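Local coordinates for variant surface glycoprotein MITat 1.13 (Trypanosoma brucei, PDB 6Z8H) that probably forms the dense GPI-anchored coat on the parasite surface through which the trypanosome evades the host immune response by switching among antigenically distinct variants, at residues I284-F287 against N288-R291; A324-A328 against Y329-G333; S334-N337 against T338-K342. All blocks are in the same frame, centred on the assembly; numbering follows the deposited sequence.

Interaction 1: residues I284-F287 against N288-R291; sequences ITDF and NAVR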
# COMPACT_ATOMS: atom_id res chain seq x y z
N ILE A 284 -7.83 24.34 -6.33
CA ILE A 284 -8.49 25.61 -6.07
C ILE A 284 -7.64 26.78 -6.54
O ILE A 284 -8.18 27.79 -6.97
CB ILE A 284 -8.79 25.68 -4.56
CG1 ILE A 284 -9.92 24.73 -4.20
CG2 ILE A 284 -9.16 27.11 -4.14
CD1 ILE A 284 -10.07 24.45 -2.73
N THR A 285 -6.31 26.66 -6.49
CA THR A 285 -5.43 27.75 -6.88
C THR A 285 -5.27 27.87 -8.40
O THR A 285 -4.56 28.76 -8.87
CB THR A 285 -4.05 27.59 -6.23
OG1 THR A 285 -3.56 26.28 -6.54
CG2 THR A 285 -4.10 27.78 -4.72
N ASP A 286 -5.95 27.02 -9.17
CA ASP A 286 -5.99 27.10 -10.62
C ASP A 286 -7.25 27.85 -11.04
O ASP A 286 -8.36 27.33 -10.93
CB ASP A 286 -5.97 25.68 -11.20
CG ASP A 286 -6.09 25.67 -12.70
OD1 ASP A 286 -6.09 26.76 -13.31
OD2 ASP A 286 -6.18 24.54 -13.26
N PHE A 287 -7.08 29.06 -11.59
CA PHE A 287 -8.25 29.86 -11.96
C PHE A 287 -9.15 29.11 -12.93
O PHE A 287 -10.37 29.24 -12.89
CB PHE A 287 -7.83 31.21 -12.54
CG PHE A 287 -8.96 32.21 -12.63
CD1 PHE A 287 -9.49 32.77 -11.48
CD2 PHE A 287 -9.48 32.59 -13.86
CE1 PHE A 287 -10.52 33.68 -11.55
CE2 PHE A 287 -10.51 33.52 -13.93
CZ PHE A 287 -11.02 34.06 -12.77
N ASN A 288 -8.57 28.29 -13.81
CA ASN A 288 -9.40 27.56 -14.77
C ASN A 288 -10.32 26.55 -14.09
O ASN A 288 -11.36 26.20 -14.64
CB ASN A 288 -8.53 26.85 -15.80
CG ASN A 288 -7.83 27.81 -16.75
OD1 ASN A 288 -8.35 28.89 -17.08
ND2 ASN A 288 -6.65 27.43 -17.20
N ALA A 289 -9.96 26.09 -12.89
CA ALA A 289 -10.84 25.18 -12.18
C ALA A 289 -12.01 25.92 -11.55
O ALA A 289 -13.09 25.35 -11.39
CB ALA A 289 -10.07 24.46 -11.08
N VAL A 290 -11.81 27.18 -11.17
CA VAL A 290 -12.86 27.99 -10.55
C VAL A 290 -13.72 28.69 -11.59
O VAL A 290 -14.95 28.73 -11.46
CB VAL A 290 -12.19 29.02 -9.62
CG1 VAL A 290 -13.18 30.01 -9.16
CG2 VAL A 290 -11.54 28.31 -8.45
N ARG A 291 -13.10 29.25 -12.62
CA ARG A 291 -13.73 30.16 -13.63
C ARG A 291 -14.87 29.46 -14.35
O ARG A 291 -15.74 30.17 -14.90
CB ARG A 291 -12.68 30.68 -14.61
CG ARG A 291 -12.91 30.29 -16.07
CD ARG A 291 -11.68 30.53 -16.93
NE ARG A 291 -11.41 31.94 -17.13
CZ ARG A 291 -12.11 32.74 -17.93
NH1 ARG A 291 -13.14 32.26 -18.61
NH2 ARG A 291 -11.78 34.01 -18.04
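With CG anti to the backbone N (chi1 177°), the carboxylate of Asp286 turns forward along the chain to the amide of Asn288, and a similar chi1 at Phe287, -166°, carries its ring toward Arg291. Asp286 OD1 accepts from Asn288 N at 3.0 Å, the donor standing well above the carboxylate plane. The oxygen also lies 3.5 Å from Asn288 CB; the carboxylate and the Asn288 amide are turned strongly against each other. This is an N-cap: Asp286 directly precedes the short helix 287-291, and its side chain satisfies one of the first amides, which has no earlier helical carbonyl to use. Its own carbonyl opens the turn, Asp286 O receiving Ala289 N at 2.8 Å. Phe287 O then takes Arg291 N at 2.7 Å, with the donor nearly in line with the carbonyl bond, the evidence for a full helical turn. Beside that bond, Phe287 CE2 meets Arg291 CB at 3.6 Å and Arg291 NE at 3.7 Å. The ring and guanidinium planes are 74° apart, and the arginine crosses the ring at a slant. At the start of the segment, Val290 CG2 reaches Ile284 O at 3.7 Å, while the Ile284 and Val290 side chains pack on Ile94 of helix 78-129.

Interaction 2: residues A324-A328 against Y329-G333; sequences AINSA and YGREG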
# COMPACT_ATOMS: atom_id res chain seq x y z
N ALA A 324 -16.15 42.57 -14.50
CA ALA A 324 -16.00 42.36 -13.06
C ALA A 324 -14.93 41.32 -12.75
O ALA A 324 -14.09 41.52 -11.86
CB ALA A 324 -17.34 41.93 -12.46
N ILE A 325 -14.91 40.22 -13.50
CA ILE A 325 -13.87 39.20 -13.35
C ILE A 325 -12.50 39.81 -13.60
O ILE A 325 -11.56 39.62 -12.81
CB ILE A 325 -14.14 38.01 -14.28
CG1 ILE A 325 -15.34 37.21 -13.75
CG2 ILE A 325 -12.91 37.11 -14.41
CD1 ILE A 325 -15.92 36.18 -14.70
N ASN A 326 -12.36 40.60 -14.67
CA ASN A 326 -11.07 41.20 -14.98
C ASN A 326 -10.63 42.19 -13.90
O ASN A 326 -9.44 42.25 -13.57
CB ASN A 326 -11.12 41.91 -16.33
CG ASN A 326 -11.31 40.95 -17.50
OD1 ASN A 326 -11.10 39.75 -17.39
ND2 ASN A 326 -11.68 41.52 -18.65
N SER A 327 -11.56 42.97 -13.35
CA SER A 327 -11.19 43.92 -12.30
C SER A 327 -10.78 43.21 -11.03
O SER A 327 -9.87 43.65 -10.31
CB SER A 327 -12.38 44.85 -12.01
OG SER A 327 -12.63 45.71 -13.10
N ALA A 328 -11.45 42.10 -10.72
CA ALA A 328 -11.20 41.44 -9.45
C ALA A 328 -9.98 40.54 -9.48
O ALA A 328 -9.29 40.42 -8.47
CB ALA A 328 -12.42 40.61 -9.02
N TYR A 329 -9.70 39.89 -10.62
CA TYR A 329 -8.69 38.85 -10.66
C TYR A 329 -7.62 39.09 -11.71
O TYR A 329 -6.84 38.18 -12.00
CB TYR A 329 -9.34 37.46 -10.86
CG TYR A 329 -10.51 37.19 -9.96
CD1 TYR A 329 -10.31 36.98 -8.62
CD2 TYR A 329 -11.81 37.16 -10.45
CE1 TYR A 329 -11.39 36.81 -7.76
CE2 TYR A 329 -12.87 36.96 -9.62
CZ TYR A 329 -12.66 36.72 -8.27
OH TYR A 329 -13.77 36.56 -7.42
N GLY A 330 -7.52 40.30 -12.24
CA GLY A 330 -6.73 40.57 -13.41
C GLY A 330 -7.41 40.06 -14.67
O GLY A 330 -8.34 39.25 -14.62
N ARG A 331 -6.93 40.54 -15.81
CA ARG A 331 -7.55 40.22 -17.09
C ARG A 331 -7.60 38.71 -17.28
O ARG A 331 -6.57 38.03 -17.24
CB ARG A 331 -6.77 40.89 -18.24
CG ARG A 331 -7.37 40.64 -19.61
CD ARG A 331 -6.85 41.63 -20.63
NE ARG A 331 -7.15 43.01 -20.26
CZ ARG A 331 -8.31 43.62 -20.52
NH1 ARG A 331 -9.28 42.97 -21.15
NH2 ARG A 331 -8.51 44.88 -20.14
N GLU A 332 -8.82 38.19 -17.47
CA GLU A 332 -9.07 36.74 -17.57
C GLU A 332 -8.40 35.95 -16.43
O GLU A 332 -7.96 34.81 -16.62
CB GLU A 332 -8.69 36.20 -18.94
CG GLU A 332 -9.53 36.78 -20.08
CD GLU A 332 -10.56 35.80 -20.62
OE1 GLU A 332 -10.19 34.62 -20.87
OE2 GLU A 332 -11.74 36.20 -20.81
N GLY A 333 -8.36 36.53 -15.24
CA GLY A 333 -7.81 35.83 -14.09
C GLY A 333 -6.31 35.71 -14.07
O GLY A 333 -5.78 34.88 -13.33
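One face of the Tyr329 ring is covered by the methyl group of Ala328: CB sits 3.7 Å from the ring centroid and only 11° off the normal, which defines a CH-pi contact over the middle of the ring. Tyr329 CD2 lies 4.1 Å from Ile325 CG2, so the preceding helical turn adds a second apolar contact. Tyr329 CG stands anti to the carbonyl carbon (chi1 -48°), which folds the ring back over the neighbouring alanine. The Tyr329 hydroxyl is bonded to Lys83 O of helix 78-129, and the ring also meets that of Phe287. The second flat group is the amide of Asn326. Its OD1 accepts from Glu332 N at 2.8 Å; the bond is nearly straight at the hydrogen (168°), although the donor approaches from above the carbonyl plane. Asn326 OD1 also touches Arg331 CA at 3.6 Å. At the other branch, Asn326 ND2 and Arg331 NH1 are 3.8 Å apart, their groups crossing at a slant.

These contacts join the last turn of helix 318-329 to the loop that leaves it. Tyr329 N still gives the helical bond to Ile325 O at 2.9 Å, and Gly330 is where the chain departs from helical angles, with positive phi. Gly330 O then turns back onto the helix as the acceptor of a CA-H...O contact from Asn326 CA at 3.4 Å. The chemistry implies a division of labour: the ring packs on its own helix through apolar contacts while its backbone N and hydroxyl are both bonded, and one side-chain amide oxygen holds a backbone N-H of the departing loop.

Interaction 3: residues S334-N337 against T338-K342; sequences SEYN and TKTWK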
# COMPACT_ATOMS: atom_id res chain seq x y z
N SER A 334 -5.60 36.52 -14.86
CA SER A 334 -4.15 36.42 -14.96
C SER A 334 -3.44 36.79 -13.67
O SER A 334 -2.27 36.44 -13.50
CB SER A 334 -3.66 37.34 -16.08
OG SER A 334 -4.08 38.67 -15.86
N GLU A 335 -4.12 37.47 -12.74
CA GLU A 335 -3.52 37.87 -11.48
C GLU A 335 -4.06 37.05 -10.31
O GLU A 335 -3.84 37.41 -9.16
CB GLU A 335 -3.70 39.37 -11.24
CG GLU A 335 -3.08 40.25 -12.31
CD GLU A 335 -3.01 41.72 -11.93
OE1 GLU A 335 -3.96 42.22 -11.29
OE2 GLU A 335 -2.01 42.38 -12.29
N TYR A 336 -4.76 35.94 -10.59
CA TYR A 336 -5.40 35.16 -9.53
C TYR A 336 -4.39 34.67 -8.50
O TYR A 336 -4.70 34.62 -7.30
CB TYR A 336 -6.13 33.97 -10.15
CG TYR A 336 -6.85 33.03 -9.21
CD1 TYR A 336 -7.88 33.49 -8.39
CD2 TYR A 336 -6.52 31.68 -9.16
CE1 TYR A 336 -8.54 32.63 -7.54
CE2 TYR A 336 -7.20 30.82 -8.32
CZ TYR A 336 -8.20 31.30 -7.50
OH TYR A 336 -8.87 30.47 -6.67
N ASN A 337 -3.19 34.30 -8.95
CA ASN A 337 -2.14 33.84 -8.06
C ASN A 337 -1.15 34.94 -7.69
O ASN A 337 -0.70 34.99 -6.54
CB ASN A 337 -1.39 32.68 -8.73
CG ASN A 337 -2.32 31.53 -9.10
OD1 ASN A 337 -2.63 31.34 -10.29
ND2 ASN A 337 -2.79 30.77 -8.09
N THR A 338 -0.82 35.83 -8.63
CA THR A 338 0.17 36.86 -8.33
C THR A 338 -0.39 37.97 -7.45
O THR A 338 0.39 38.65 -6.78
CB THR A 338 0.72 37.45 -9.63
OG1 THR A 338 -0.36 37.92 -10.45
CG2 THR A 338 1.53 36.41 -10.38
N LYS A 339 -1.71 38.15 -7.41
CA LYS A 339 -2.31 39.22 -6.62
C LYS A 339 -3.42 38.69 -5.71
O LYS A 339 -3.37 38.88 -4.48
CB LYS A 339 -2.85 40.35 -7.52
CG LYS A 339 -1.78 41.00 -8.37
CD LYS A 339 -0.99 42.07 -7.61
CE LYS A 339 -0.86 43.34 -8.46
NZ LYS A 339 0.08 44.35 -7.88
N THR A 340 -4.40 37.97 -6.26
CA THR A 340 -5.56 37.62 -5.45
C THR A 340 -5.16 36.74 -4.27
O THR A 340 -5.54 36.99 -3.13
CB THR A 340 -6.65 36.92 -6.27
OG1 THR A 340 -6.81 37.57 -7.52
CG2 THR A 340 -7.97 36.93 -5.52
N TRP A 341 -4.43 35.66 -4.54
CA TRP A 341 -4.03 34.78 -3.45
C TRP A 341 -2.98 35.41 -2.55
O TRP A 341 -2.91 35.08 -1.36
CB TRP A 341 -3.57 33.42 -4.00
CG TRP A 341 -4.72 32.47 -4.07
CD1 TRP A 341 -5.45 32.13 -5.17
CD2 TRP A 341 -5.33 31.79 -2.96
NE1 TRP A 341 -6.47 31.27 -4.81
CE2 TRP A 341 -6.40 31.03 -3.47
CE3 TRP A 341 -5.05 31.74 -1.60
CZ2 TRP A 341 -7.21 30.24 -2.64
CZ3 TRP A 341 -5.85 30.96 -0.79
CH2 TRP A 341 -6.90 30.20 -1.32
N LYS A 342 -2.19 36.32 -3.09
CA LYS A 342 -1.25 37.07 -2.26
C LYS A 342 -2.08 37.94 -1.30
O LYS A 342 -1.75 37.97 -0.16
CB LYS A 342 -0.27 37.85 -3.13
CG LYS A 342 0.90 37.02 -3.62
CD LYS A 342 1.68 36.38 -2.48
CE LYS A 342 3.01 35.80 -2.88
NZ LYS A 342 3.54 34.85 -1.87
O HOH W 1 -1.62 34.88 -11.33
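Ser334 O receives a hydrogen bond from a water that in turn accepts from Thr338 N, a bridge across the first turn of helix 336-345. Glu335 follows at the N-cap position, and the turn it opens is of the wider pi type: Glu335 O accepts both Lys339 N at 2.9 Å and Thr340 N at 3.0 Å. The Thr340 bond lies in the carbonyl plane and is nearly straight at the hydrogen (166°); its donor is five residues on, the spacing of a pi-type turn. Glu335 and Lys339 run side by side in the same direction, with CB of Glu335 3.8 Å from CG of Lys339; their charged ends, OE2 and NZ, remain 5.3 Å apart. Tyr336 repeats the wide spacing, its O accepting from Trp341 N at 3.0 Å. A chi1 of 179° sets Tyr336 CG anti to the backbone N and brings the ring alongside Trp341 in a T-shaped pair, planes at 82°, the indole edge placing CD1 over the tyrosine face, offset toward the rim and 3.7 Å from Tyr336 CZ. The Tyr336 hydroxyl bonds to Ile284 O, and Trp341 packs on Ala65 and Leu69 of helix 34-75. Asn337 ND2 bonds to Thr285 O and lies 4.2 Å from Trp341 CD1.

Interactions 1, 2 and 3 come in that order along the chain and cluster at one end of the elongated molecule, their centres 10 to 13 Å apart. Interaction 1 starts helix 287-291, interaction 2 ends helix 318-329, and interaction 3 starts helix 336-345; the last two helices are joined by the short loop 330-335. Phe287 lies against both Tyr329 and Tyr336, so all three contacts share an aromatic cluster. Tyr329 O to Glu335 N probably bonds interactions 2 and 3, and a salt bridge, long and weak, links Arg291 with Glu332. Together they pack these short helices against the long helices 34-75 and 78-129.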